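Local coordinates for protein 5-oxoprolinase subunit C (Escherichia coli, PDB 5DUD) that forms one subunit of the ATP-hydrolysing 5-oxoprolinase, which opens 5-oxoproline to L-glutamate at the cost of ATP, at residues Leu37-Leu42 with Gln296-Gln301; Ala31-Ala36 with His268-Pro273; Asp191-Ser196 with Gln214-Thr219; Tyr209-Gln214 with Ile278-Cys283. All blocks are in the same frame, centred on the assembly; numbering follows the deposited sequence.

Contact 1: residues Leu37-Leu42 with Gln296-Gln301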
loop_
_atom_site.group_PDB
_atom_site.type_symbol
_atom_site.label_atom_id
_atom_site.label_comp_id
_atom_site.label_asym_id
_atom_site.label_seq_id
_atom_site.Cartn_x
_atom_site.Cartn_y
_atom_site.Cartn_z
ATOM N N LEU A 37 -1.412 -17.006 4.971
ATOM C CA LEU A 37 -0.118 -16.888 5.661
ATOM C C LEU A 37 -0.261 -17.093 7.188
ATOM O O LEU A 37 0.595 -17.737 7.804
ATOM C CB LEU A 37 0.479 -15.493 5.364
ATOM C CG LEU A 37 1.811 -15.154 6.039
ATOM C CD1 LEU A 37 2.768 -14.485 5.081
ATOM C CD2 LEU A 37 1.612 -14.233 7.240
ATOM N N ARG A 38 -1.333 -16.533 7.792
ATOM C CA ARG A 38 -1.578 -16.647 9.236
ATOM C C ARG A 38 -1.790 -18.097 9.651
ATOM O O ARG A 38 -1.163 -18.528 10.612
ATOM C CB ARG A 38 -2.763 -15.776 9.696
ATOM C CG ARG A 38 -2.385 -14.303 9.790
ATOM C CD ARG A 38 -3.518 -13.402 10.209
ATOM N NE ARG A 38 -3.056 -12.020 10.343
ATOM C CZ ARG A 38 -3.830 -10.967 10.589
ATOM N NH1 ARG A 38 -5.144 -11.122 10.743
ATOM N NH2 ARG A 38 -3.305 -9.754 10.686
ATOM N N ILE A 39 -2.606 -18.863 8.906
ATOM C CA ILE A 39 -2.861 -20.284 9.196
ATOM C C ILE A 39 -1.561 -21.097 9.077
ATOM O O ILE A 39 -1.298 -21.940 9.933
ATOM C CB ILE A 39 -3.971 -20.851 8.263
ATOM C CG1 ILE A 39 -5.346 -20.229 8.599
ATOM C CG2 ILE A 39 -4.054 -22.382 8.343
ATOM C CD1 ILE A 39 -6.383 -20.310 7.468
ATOM N N ALA A 40 -0.756 -20.835 8.024
ATOM C CA ALA A 40 0.520 -21.519 7.796
ATOM C C ALA A 40 1.473 -21.310 8.970
ATOM O O ALA A 40 2.021 -22.283 9.485
ATOM C CB ALA A 40 1.169 -21.026 6.509
ATOM N N ASN A 41 1.657 -20.047 9.402
ATOM C CA ASN A 41 2.537 -19.740 10.536
ATOM C C ASN A 41 1.965 -20.324 11.833
ATOM O O ASN A 41 2.729 -20.780 12.684
ATOM C CB ASN A 41 2.778 -18.225 10.676
ATOM C CG ASN A 41 3.641 -17.634 9.583
ATOM O OD1 ASN A 41 4.702 -18.167 9.245
ATOM N ND2 ASN A 41 3.255 -16.477 9.056
ATOM N N LEU A 42 0.630 -20.338 11.969
ATOM C CA LEU A 42 -0.015 -20.928 13.140
ATOM C C LEU A 42 0.276 -22.433 13.204
ATOM O O LEU A 42 0.703 -22.924 14.251
ATOM C CB LEU A 42 -1.534 -20.663 13.144
ATOM C CG LEU A 42 -1.956 -19.268 13.642
ATOM C CD1 LEU A 42 -3.334 -18.898 13.132
ATOM C CD2 LEU A 42 -1.926 -19.186 15.165
ATOM N N GLN A 296 -11.416 -12.515 12.637
ATOM C CA GLN A 296 -10.476 -12.306 13.755
ATOM C C GLN A 296 -10.700 -13.376 14.837
ATOM O O GLN A 296 -9.745 -13.869 15.434
ATOM C CB GLN A 296 -10.616 -10.898 14.363
ATOM C CG GLN A 296 -9.936 -9.810 13.536
ATOM C CD GLN A 296 -10.041 -8.441 14.176
ATOM O OE1 GLN A 296 -10.991 -8.135 14.909
ATOM N NE2 GLN A 296 -9.081 -7.569 13.892
ATOM N N ARG A 297 -11.976 -13.732 15.066
ATOM C CA ARG A 297 -12.414 -14.766 16.006
ATOM C C ARG A 297 -12.005 -16.165 15.517
ATOM O O ARG A 297 -11.781 -17.057 16.332
ATOM C CB ARG A 297 -13.944 -14.700 16.180
ATOM C CG ARG A 297 -14.438 -13.446 16.913
ATOM C CD ARG A 297 -15.959 -13.346 16.931
ATOM N NE ARG A 297 -16.428 -12.305 17.845
ATOM C CZ ARG A 297 -17.694 -12.113 18.214
ATOM N NH1 ARG A 297 -18.659 -12.903 17.740
ATOM N NH2 ARG A 297 -18.013 -11.130 19.045
ATOM N N TYR A 298 -11.945 -16.358 14.186
ATOM C CA TYR A 298 -11.549 -17.619 13.555
ATOM C C TYR A 298 -10.053 -17.935 13.818
ATOM O O TYR A 298 -9.733 -19.100 14.027
ATOM C CB TYR A 298 -11.864 -17.577 12.041
ATOM C CG TYR A 298 -11.265 -18.693 11.217
ATOM C CD1 TYR A 298 -11.855 -19.951 11.180
ATOM C CD2 TYR A 298 -10.167 -18.465 10.395
ATOM C CE1 TYR A 298 -11.335 -20.970 10.386
ATOM C CE2 TYR A 298 -9.636 -19.476 9.601
ATOM C CZ TYR A 298 -10.217 -20.732 9.607
ATOM O OH TYR A 298 -9.705 -21.729 8.817
ATOM N N PHE A 299 -9.156 -16.924 13.852
ATOM C CA PHE A 299 -7.726 -17.167 14.132
ATOM C C PHE A 299 -7.496 -17.536 15.620
ATOM O O PHE A 299 -6.518 -18.215 15.928
ATOM C CB PHE A 299 -6.855 -15.958 13.743
ATOM C CG PHE A 299 -6.964 -15.557 12.288
ATOM C CD1 PHE A 299 -6.600 -16.436 11.277
ATOM C CD2 PHE A 299 -7.406 -14.292 11.931
ATOM C CE1 PHE A 299 -6.716 -16.067 9.936
ATOM C CE2 PHE A 299 -7.543 -13.935 10.591
ATOM C CZ PHE A 299 -7.181 -14.817 9.603
ATOM N N GLU A 300 -8.393 -17.095 16.529
ATOM C CA GLU A 300 -8.354 -17.427 17.958
ATOM C C GLU A 300 -8.773 -18.895 18.159
ATOM O O GLU A 300 -8.284 -19.539 19.088
ATOM C CB GLU A 300 -9.230 -16.467 18.781
ATOM C CG GLU A 300 -8.652 -15.062 18.801
ATOM C CD GLU A 300 -9.342 -14.083 19.729
ATOM O OE1 GLU A 300 -10.549 -13.822 19.527
ATOM O OE2 GLU A 300 -8.662 -13.540 20.629
ATOM N N GLN A 301 -9.646 -19.433 17.276
ATOM C CA GLN A 301 -10.022 -20.855 17.292
ATOM C C GLN A 301 -8.813 -21.706 16.872
ATOM O O GLN A 301 -8.573 -22.760 17.462
ATOM C CB GLN A 301 -11.223 -21.145 16.371
ATOM C CG GLN A 301 -12.573 -20.713 16.941
ATOM C CD GLN A 301 -13.522 -20.189 15.884
ATOM O OE1 GLN A 301 -14.090 -19.102 16.020
ATOM N NE2 GLN A 301 -13.731 -20.945 14.809
#
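R38, I39 and L42 meet Y298 and F299 in a helix-to-helix packing contact near the surface, where the C-terminal helix 285-302 lies beside helix 34-44. The two segments run nearly parallel, 15° apart, with their axes 11.1 Å from each other, a wide spacing bridged by large side chains. One face of the F299 ring takes the aliphatic part of R38 in a CH-pi contact, with CD of R38 4.0 Å from the ring centroid and almost straight above it. Because the R38 chain stays extended from CG to NE, it carries on past the ring, and NH1 of R38 comes within 3.7 Å of CE2 of F299; the guanidinium meets the ring edge-first, the guanidinium and ring planes 85° apart. L42 adds its CD1 4.5 Å from CD1 of F299. Beside this, CD1 of I39 touches the edge of the Y298 ring, 4.0 Å from CE2 of Y298. Were F299 cut back to an alanine, a gap would be likely to open between the helices and the R38 methylenes would lose their ring. The helices are thus held by apolar and CH-pi packing, with no salt bridge between them, and the arginine carries its charged end past the ring.

Contact 2: residues Ala31-Ala36 with His268-Pro273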
loop_
_atom_site.group_PDB
_atom_site.type_symbol
_atom_site.label_atom_id
_atom_site.label_comp_id
_atom_site.label_asym_id
_atom_site.label_seq_id
_atom_site.Cartn_x
_atom_site.Cartn_y
_atom_site.Cartn_z
ATOM N N ALA A 31 1.157 -10.224 3.044
ATOM C CA ALA A 31 0.468 -11.193 2.190
ATOM C C ALA A 31 -0.873 -10.664 1.686
ATOM O O ALA A 31 -1.618 -10.038 2.439
ATOM C CB ALA A 31 0.251 -12.505 2.934
ATOM N N LEU A 32 -1.141 -10.880 0.394
ATOM C CA LEU A 32 -2.408 -10.504 -0.243
ATOM C C LEU A 32 -3.530 -11.329 0.401
ATOM O O LEU A 32 -4.552 -10.776 0.809
ATOM C CB LEU A 32 -2.340 -10.728 -1.771
ATOM C CG LEU A 32 -2.163 -9.482 -2.656
ATOM C CD1 LEU A 32 -1.103 -8.540 -2.110
ATOM C CD2 LEU A 32 -1.820 -9.879 -4.078
ATOM N N ASP A 33 -3.286 -12.637 0.569
ATOM C CA ASP A 33 -4.178 -13.550 1.275
ATOM C C ASP A 33 -3.643 -13.652 2.707
ATOM O O ASP A 33 -2.908 -14.580 3.040
ATOM C CB ASP A 33 -4.233 -14.914 0.556
ATOM C CG ASP A 33 -5.394 -15.803 0.958
ATOM O OD1 ASP A 33 -5.622 -15.971 2.173
ATOM O OD2 ASP A 33 -6.035 -16.382 0.056
ATOM N N MET A 34 -3.968 -12.650 3.540
ATOM C CA MET A 34 -3.509 -12.622 4.933
ATOM C C MET A 34 -3.959 -13.871 5.702
ATOM O O MET A 34 -3.123 -14.432 6.402
ATOM C CB MET A 34 -3.974 -11.346 5.671
ATOM C CG MET A 34 -3.038 -10.151 5.529
ATOM S SD MET A 34 -1.311 -10.422 6.029
ATOM C CE MET A 34 -1.552 -11.233 7.559
ATOM N N PRO A 35 -5.218 -14.353 5.558
ATOM C CA PRO A 35 -5.640 -15.578 6.264
ATOM C C PRO A 35 -4.838 -16.831 5.895
ATOM O O PRO A 35 -4.687 -17.699 6.748
ATOM C CB PRO A 35 -7.103 -15.740 5.832
ATOM C CG PRO A 35 -7.541 -14.377 5.471
ATOM C CD PRO A 35 -6.345 -13.779 4.801
ATOM N N ALA A 36 -4.314 -16.928 4.653
ATOM C CA ALA A 36 -3.514 -18.086 4.232
ATOM C C ALA A 36 -2.153 -18.126 4.951
ATOM O O ALA A 36 -1.796 -19.168 5.496
ATOM C CB ALA A 36 -3.306 -18.084 2.732
ATOM N N HIS A 268 -10.259 -13.042 -0.809
ATOM C CA HIS A 268 -10.816 -13.659 -2.020
ATOM C C HIS A 268 -10.181 -13.112 -3.319
ATOM O O HIS A 268 -9.997 -13.883 -4.260
ATOM C CB HIS A 268 -12.342 -13.478 -2.106
ATOM C CG HIS A 268 -13.124 -14.271 -1.107
ATOM N ND1 HIS A 268 -13.902 -15.345 -1.494
ATOM C CD2 HIS A 268 -13.254 -14.099 0.228
ATOM C CE1 HIS A 268 -14.469 -15.797 -0.388
ATOM N NE2 HIS A 268 -14.119 -15.068 0.670
ATOM N N LEU A 269 -9.857 -11.798 -3.372
ATOM C CA LEU A 269 -9.260 -11.149 -4.561
ATOM C C LEU A 269 -7.937 -11.831 -4.980
ATOM O O LEU A 269 -7.699 -12.032 -6.168
ATOM C CB LEU A 269 -8.991 -9.636 -4.316
ATOM C CG LEU A 269 -10.059 -8.551 -4.605
ATOM C CD1 LEU A 269 -10.337 -8.387 -6.111
ATOM C CD2 LEU A 269 -11.296 -8.679 -3.723
ATOM N N ALA A 270 -7.101 -12.191 -3.984
ATOM C CA ALA A 270 -5.780 -12.804 -4.158
ATOM C C ALA A 270 -5.807 -14.095 -4.959
ATOM O O ALA A 270 -4.831 -14.362 -5.656
ATOM C CB ALA A 270 -5.154 -13.086 -2.796
ATOM N N GLN A 271 -6.875 -14.907 -4.843
ATOM C CA GLN A 271 -6.946 -16.187 -5.542
ATOM C C GLN A 271 -7.631 -16.114 -6.898
ATOM O O GLN A 271 -7.507 -17.064 -7.665
ATOM C CB GLN A 271 -7.666 -17.234 -4.681
ATOM C CG GLN A 271 -7.045 -17.503 -3.304
ATOM C CD GLN A 271 -5.558 -17.783 -3.267
ATOM O OE1 GLN A 271 -4.937 -18.177 -4.256
ATOM N NE2 GLN A 271 -4.978 -17.713 -2.082
ATOM N N ILE A 272 -8.329 -15.019 -7.219
ATOM C CA ILE A 272 -9.055 -14.914 -8.492
ATOM C C ILE A 272 -8.095 -14.926 -9.701
ATOM O O ILE A 272 -7.298 -13.997 -9.848
ATOM C CB ILE A 272 -9.978 -13.662 -8.537
ATOM C CG1 ILE A 272 -11.220 -13.886 -7.645
ATOM C CG2 ILE A 272 -10.432 -13.349 -9.981
ATOM C CD1 ILE A 272 -11.928 -12.619 -7.205
ATOM N N PRO A 273 -8.216 -15.912 -10.632
ATOM C CA PRO A 273 -7.334 -15.918 -11.818
ATOM C C PRO A 273 -7.502 -14.696 -12.738
ATOM O O PRO A 273 -8.529 -14.019 -12.701
ATOM C CB PRO A 273 -7.729 -17.206 -12.554
ATOM C CG PRO A 273 -8.384 -18.052 -11.536
ATOM C CD PRO A 273 -9.086 -17.105 -10.618
#
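D33 and Q271 cross at about a right angle, and a single hydrogen bond joins them: NE2 of Q271 donates to OD2 of D33 over 2.7 Å, with an N-H...O angle of 161°. The carboxylate and amide planes are 52° apart, and the donor reaches OD2 from above the carboxylate plane while the acceptor lies close to the plane of the Q271 amide. A bend at chi2 (-50°) turns the glutamine chain back toward the aspartate. The other oxygen of D33 faces its own chain: as N-cap of helix 34-44, D33 accepts from N of A36 through OD1 at 3.0 Å. This capped helix start thus docks on the short helix 266-271 deep within the chain. OD2 of D33 also accepts from W170, and Q271 bonds through its amide to M109 and R110, so the buried polar ends are well supplied. Alongside, the methyl of A270 fits against the bend before the helix, with CB of A270 3.8 Å from CB of L32 and 3.9 Å from CB of D33. With D33 replaced by an alanine, the capping bond to A36 N would probably be lost, and the Q271 and W170 donors would be left without this acceptor.

Contact 3: residues Asp191-Ser196 with Gln214-Thr219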
loop_
_atom_site.group_PDB
_atom_site.type_symbol
_atom_site.label_atom_id
_atom_site.label_comp_id
_atom_site.label_asym_id
_atom_site.label_seq_id
_atom_site.Cartn_x
_atom_site.Cartn_y
_atom_site.Cartn_z
ATOM N N ASP A 191 -26.054 0.558 -10.441
ATOM C CA ASP A 191 -26.639 -0.776 -10.668
ATOM C C ASP A 191 -25.624 -1.722 -11.308
ATOM O O ASP A 191 -25.439 -2.832 -10.814
ATOM C CB ASP A 191 -27.899 -0.701 -11.553
ATOM C CG ASP A 191 -29.136 -0.197 -10.835
ATOM O OD1 ASP A 191 -28.991 0.631 -9.910
ATOM O OD2 ASP A 191 -30.251 -0.621 -11.211
ATOM N N ALA A 192 -24.949 -1.274 -12.380
ATOM C CA ALA A 192 -23.930 -2.070 -13.069
ATOM C C ALA A 192 -22.825 -2.542 -12.110
ATOM O O ALA A 192 -22.344 -3.658 -12.263
ATOM C CB ALA A 192 -23.316 -1.271 -14.209
ATOM N N PHE A 193 -22.450 -1.731 -11.104
ATOM C CA PHE A 193 -21.391 -2.114 -10.164
ATOM C C PHE A 193 -21.745 -3.364 -9.346
ATOM O O PHE A 193 -20.849 -4.144 -9.028
ATOM C CB PHE A 193 -21.040 -0.954 -9.215
ATOM C CG PHE A 193 -19.757 -1.196 -8.454
ATOM C CD1 PHE A 193 -18.534 -1.196 -9.106
ATOM C CD2 PHE A 193 -19.777 -1.471 -7.095
ATOM C CE1 PHE A 193 -17.353 -1.457 -8.414
ATOM C CE2 PHE A 193 -18.593 -1.721 -6.401
ATOM C CZ PHE A 193 -17.389 -1.712 -7.065
ATOM N N TRP A 194 -23.038 -3.564 -9.036
ATOM C CA TRP A 194 -23.508 -4.713 -8.266
ATOM C C TRP A 194 -24.004 -5.822 -9.195
ATOM O O TRP A 194 -23.672 -6.985 -8.975
ATOM C CB TRP A 194 -24.637 -4.289 -7.290
ATOM C CG TRP A 194 -24.329 -3.077 -6.455
ATOM C CD1 TRP A 194 -24.993 -1.887 -6.462
ATOM C CD2 TRP A 194 -23.290 -2.950 -5.480
ATOM N NE1 TRP A 194 -24.408 -1.012 -5.578
ATOM C CE2 TRP A 194 -23.365 -1.643 -4.954
ATOM C CE3 TRP A 194 -22.298 -3.812 -5.000
ATOM C CZ2 TRP A 194 -22.483 -1.182 -3.973
ATOM C CZ3 TRP A 194 -21.422 -3.353 -4.034
ATOM C CH2 TRP A 194 -21.525 -2.055 -3.522
ATOM N N ARG A 195 -24.804 -5.468 -10.214
ATOM C CA ARG A 195 -25.396 -6.454 -11.120
ATOM C C ARG A 195 -24.406 -7.001 -12.147
ATOM O O ARG A 195 -24.364 -8.212 -12.349
ATOM C CB ARG A 195 -26.610 -5.862 -11.862
ATOM N N SER A 196 -23.640 -6.127 -12.815
ATOM C CA SER A 196 -22.736 -6.529 -13.900
ATOM C C SER A 196 -21.433 -7.202 -13.399
ATOM O O SER A 196 -20.858 -6.738 -12.420
ATOM C CB SER A 196 -22.378 -5.320 -14.760
ATOM O OG SER A 196 -22.089 -5.694 -16.096
ATOM N N GLN A 214 -18.141 -2.536 -17.725
ATOM C CA GLN A 214 -18.971 -1.457 -18.278
ATOM C C GLN A 214 -18.418 -0.064 -17.920
ATOM O O GLN A 214 -17.792 0.101 -16.873
ATOM C CB GLN A 214 -20.416 -1.588 -17.772
ATOM N N ILE A 215 -18.667 0.933 -18.789
ATOM C CA ILE A 215 -18.174 2.307 -18.588
ATOM C C ILE A 215 -19.048 3.045 -17.558
ATOM O O ILE A 215 -20.162 3.474 -17.870
ATOM C CB ILE A 215 -18.098 3.074 -19.935
ATOM N N LEU A 216 -18.528 3.181 -16.328
ATOM C CA LEU A 216 -19.251 3.831 -15.242
ATOM C C LEU A 216 -19.203 5.339 -15.442
ATOM O O LEU A 216 -18.124 5.925 -15.370
ATOM C CB LEU A 216 -18.656 3.441 -13.877
ATOM C CG LEU A 216 -18.563 1.944 -13.564
ATOM C CD1 LEU A 216 -17.882 1.723 -12.233
ATOM C CD2 LEU A 216 -19.930 1.285 -13.581
ATOM N N LYS A 217 -20.354 5.963 -15.721
ATOM C CA LYS A 217 -20.413 7.412 -15.935
ATOM C C LYS A 217 -20.573 8.163 -14.621
ATOM O O LYS A 217 -21.484 7.855 -13.857
ATOM C CB LYS A 217 -21.572 7.800 -16.870
ATOM C CG LYS A 217 -21.212 7.766 -18.340
ATOM C CD LYS A 217 -22.402 8.222 -19.210
ATOM C CE LYS A 217 -23.339 7.103 -19.619
ATOM N NZ LYS A 217 -24.731 7.312 -19.132
ATOM N N ARG A 218 -19.714 9.172 -14.378
ATOM C CA ARG A 218 -19.797 10.057 -13.221
ATOM C C ARG A 218 -20.513 11.321 -13.674
ATOM O O ARG A 218 -20.231 11.824 -14.760
ATOM C CB ARG A 218 -18.389 10.381 -12.694
ATOM C CG ARG A 218 -18.300 10.724 -11.200
ATOM C CD ARG A 218 -16.855 11.006 -10.853
ATOM N NE ARG A 218 -16.702 12.152 -9.955
ATOM C CZ ARG A 218 -15.777 13.113 -10.053
ATOM N NH1 ARG A 218 -14.877 13.084 -11.039
ATOM N NH2 ARG A 218 -15.743 14.104 -9.174
ATOM N N THR A 219 -21.416 11.856 -12.846
ATOM C CA THR A 219 -22.164 13.067 -13.188
ATOM C C THR A 219 -21.312 14.342 -13.025
ATOM O O THR A 219 -21.390 15.228 -13.873
ATOM C CB THR A 219 -23.436 13.159 -12.347
ATOM O OG1 THR A 219 -23.093 13.149 -10.963
ATOM C CG2 THR A 219 -24.414 12.031 -12.660
#
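The last turn of helix 187-195 faces an irregular, extended loop, Q214-T219, and the two backbones stay well apart: the closest CA atoms, of A192 and Q214, are 7.2 Å from each other. The helix segment is held by its own bonds, D191 O accepting from both W194 N and R195 N, and S196 then leaves helical geometry. L216 bridges the gap from the loop side with its two methyl branches. CD2 of L216 meets the methyl of A192, 4.3 Å from CB, while CD1 of L216 lies 4.3 Å from CD1 of F193 and approaches that ring obliquely. The contact is apolar. It brings the loop leading from strand 208-212 to strand 227-228 back over the helix that comes ahead of strand 198-200, within the carboxyltransferase-type domain of the cyclophilin-like clan. F193 also stacks on F280 of strand 277-282 and touches I258 and A259. Further along the loop, N of K217 bonds to OG of S189, and R218 forms a salt bridge with E184.

Contact 4: residues Tyr209-Gln214 with Ile278-Cys283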
loop_
_atom_site.group_PDB
_atom_site.type_symbol
_atom_site.label_atom_id
_atom_site.label_comp_id
_atom_site.label_asym_id
_atom_site.label_seq_id
_atom_site.Cartn_x
_atom_site.Cartn_y
_atom_site.Cartn_z
ATOM N N TYR A 209 -5.542 -3.846 -8.695
ATOM C CA TYR A 209 -6.229 -4.644 -9.712
ATOM C C TYR A 209 -7.068 -3.776 -10.646
ATOM O O TYR A 209 -7.993 -3.124 -10.170
ATOM C CB TYR A 209 -7.178 -5.671 -9.060
ATOM C CG TYR A 209 -6.584 -6.945 -8.484
ATOM C CD1 TYR A 209 -5.245 -7.014 -8.113
ATOM C CD2 TYR A 209 -7.387 -8.041 -8.206
ATOM C CE1 TYR A 209 -4.707 -8.179 -7.563
ATOM C CE2 TYR A 209 -6.863 -9.210 -7.664
ATOM C CZ TYR A 209 -5.520 -9.277 -7.339
ATOM O OH TYR A 209 -4.984 -10.417 -6.781
ATOM N N ARG A 210 -6.833 -3.844 -11.972
ATOM C CA ARG A 210 -7.639 -3.117 -12.971
ATOM C C ARG A 210 -8.780 -4.032 -13.453
ATOM O O ARG A 210 -8.512 -5.173 -13.821
ATOM C CB ARG A 210 -6.759 -2.644 -14.144
ATOM C CG ARG A 210 -5.470 -1.961 -13.667
ATOM C CD ARG A 210 -5.069 -0.722 -14.445
ATOM N NE ARG A 210 -4.057 0.048 -13.715
ATOM C CZ ARG A 210 -3.558 1.221 -14.101
ATOM N NH1 ARG A 210 -3.967 1.786 -15.234
ATOM N NH2 ARG A 210 -2.645 1.837 -13.360
ATOM N N LEU A 211 -10.040 -3.565 -13.385
ATOM C CA LEU A 211 -11.204 -4.373 -13.740
ATOM C C LEU A 211 -11.779 -3.988 -15.101
ATOM O O LEU A 211 -12.069 -2.818 -15.323
ATOM C CB LEU A 211 -12.291 -4.207 -12.665
ATOM C CG LEU A 211 -11.880 -4.424 -11.207
ATOM C CD1 LEU A 211 -13.085 -4.264 -10.276
ATOM C CD2 LEU A 211 -11.240 -5.793 -10.998
ATOM N N GLN A 212 -11.983 -4.975 -15.989
ATOM C CA GLN A 212 -12.595 -4.775 -17.307
ATOM C C GLN A 212 -14.104 -5.020 -17.238
ATOM O O GLN A 212 -14.520 -6.107 -16.837
ATOM C CB GLN A 212 -11.995 -5.731 -18.344
ATOM C CG GLN A 212 -10.503 -5.601 -18.656
ATOM C CD GLN A 212 -10.088 -4.323 -19.370
ATOM O OE1 GLN A 212 -10.567 -3.230 -19.072
ATOM N NE2 GLN A 212 -9.184 -4.406 -20.349
ATOM N N GLY A 213 -14.903 -4.049 -17.661
ATOM C CA GLY A 213 -16.351 -4.204 -17.660
ATOM C C GLY A 213 -17.078 -3.078 -18.362
ATOM O O GLY A 213 -16.679 -2.685 -19.459
ATOM N N GLN A 214 -18.141 -2.536 -17.725
ATOM C CA GLN A 214 -18.971 -1.457 -18.278
ATOM C C GLN A 214 -18.418 -0.064 -17.920
ATOM O O GLN A 214 -17.792 0.101 -16.873
ATOM C CB GLN A 214 -20.416 -1.588 -17.772
ATOM N N ILE A 278 -15.467 -11.194 -11.477
ATOM C CA ILE A 278 -15.596 -10.784 -10.069
ATOM C C ILE A 278 -16.954 -10.103 -9.878
ATOM O O ILE A 278 -17.240 -9.130 -10.576
ATOM C CB ILE A 278 -14.452 -9.827 -9.600
ATOM C CG1 ILE A 278 -13.063 -10.248 -10.132
ATOM C CG2 ILE A 278 -14.443 -9.733 -8.062
ATOM C CD1 ILE A 278 -11.952 -9.246 -9.848
ATOM N N HIS A 279 -17.770 -10.578 -8.922
ATOM C CA HIS A 279 -19.074 -9.971 -8.625
ATOM C C HIS A 279 -19.005 -9.202 -7.318
ATOM O O HIS A 279 -18.412 -9.680 -6.351
ATOM C CB HIS A 279 -20.183 -11.032 -8.536
ATOM C CG HIS A 279 -20.364 -11.835 -9.787
ATOM N ND1 HIS A 279 -19.777 -13.078 -9.935
ATOM C CD2 HIS A 279 -21.066 -11.552 -10.907
ATOM C CE1 HIS A 279 -20.140 -13.513 -11.129
ATOM N NE2 HIS A 279 -20.923 -12.630 -11.750
ATOM N N PHE A 280 -19.625 -8.017 -7.274
ATOM C CA PHE A 280 -19.674 -7.203 -6.061
ATOM C C PHE A 280 -21.050 -7.340 -5.412
ATOM O O PHE A 280 -22.067 -7.318 -6.106
ATOM C CB PHE A 280 -19.358 -5.731 -6.353
ATOM C CG PHE A 280 -17.921 -5.466 -6.739
ATOM C CD1 PHE A 280 -16.903 -5.580 -5.804
ATOM C CD2 PHE A 280 -17.592 -5.049 -8.020
ATOM C CE1 PHE A 280 -15.578 -5.322 -6.156
ATOM C CE2 PHE A 280 -16.267 -4.786 -8.369
ATOM C CZ PHE A 280 -15.270 -4.924 -7.434
ATOM N N VAL A 281 -21.075 -7.487 -4.083
ATOM C CA VAL A 281 -22.301 -7.610 -3.296
ATOM C C VAL A 281 -22.441 -6.347 -2.436
ATOM O O VAL A 281 -21.485 -5.963 -1.766
ATOM C CB VAL A 281 -22.267 -8.902 -2.433
ATOM C CG1 VAL A 281 -23.395 -8.917 -1.397
ATOM C CG2 VAL A 281 -22.329 -10.148 -3.306
ATOM N N GLN A 282 -23.625 -5.712 -2.429
ATOM C CA GLN A 282 -23.849 -4.515 -1.602
ATOM C C GLN A 282 -23.963 -4.928 -0.128
ATOM O O GLN A 282 -24.776 -5.790 0.213
ATOM C CB GLN A 282 -25.093 -3.745 -2.056
ATOM C CG GLN A 282 -25.115 -2.295 -1.560
ATOM C CD GLN A 282 -26.194 -1.443 -2.194
ATOM O OE1 GLN A 282 -26.756 -1.768 -3.245
ATOM N NE2 GLN A 282 -26.489 -0.309 -1.573
ATOM N N CYS A 283 -23.111 -4.338 0.721
ATOM C CA CYS A 283 -22.973 -4.687 2.122
ATOM C C CYS A 283 -23.493 -3.579 3.038
ATOM O O CYS A 283 -23.928 -2.523 2.580
ATOM C CB CYS A 283 -21.505 -4.988 2.408
ATOM S SG CYS A 283 -21.202 -5.754 4.020
#
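L211 of strand 208-212 meets I278 and F280 of strand 277-282; two residues before it, Y209 faces the same way, and its hydroxyl bonds to O of L269. L211 itself carries the contact, dividing its two methyls between two partners. CD2 of L211 meets CD1 of I278 at 3.7 Å, the two side chains crossing at about a right angle. L211 and F280 approach each other from opposite directions, each from its own strand, and CD1 of L211 touches the edge of the F280 ring, in the ring plane, 3.6 Å from CZ and 3.7 Å from CE2. With CG of L211 anti to its carbonyl carbon (chi1 -52°) and chi2 near 180°, the branch is carried forward between I278 and F280, which project from alternate positions of their strand. The chain then leaves strand geometry at G213. The backbones keep their distance, 8.6 Å between CA of L211 and CA of I278, so this is packing of side chains and not direct strand pairing. Strand 198-200 pairs with both strands in the sheet, its L200 touching L211 and I278, while strand 243-245 borders 208-212 on its other flank and I174 of strand 173-178 packs on I278.

How the contacts relate
From the N terminus, the chain enters helix 34-44 through 31-36, the first half of contact 2, and 37-42, the first half of contact 1. Further on, 191-196 opens contact 3, 209-214 opens contact 4, and 214-219 closes contact 3, so the two cross and share Q214. Residues 268-273 then complete contact 2, 278-283 contact 4 and 296-301 contact 1. Contacts 1 and 2 cross, as do 2 and 4, whereas contact 3 falls within the spans of both 1 and 2, and contact 4 within that of 1. Together they tie helix 34-44 to the C-terminal helix and to helix 266-271, which packs against the sheet of contact 4, while contact 3 joins helix 187-195 to the loop after strand 208-212.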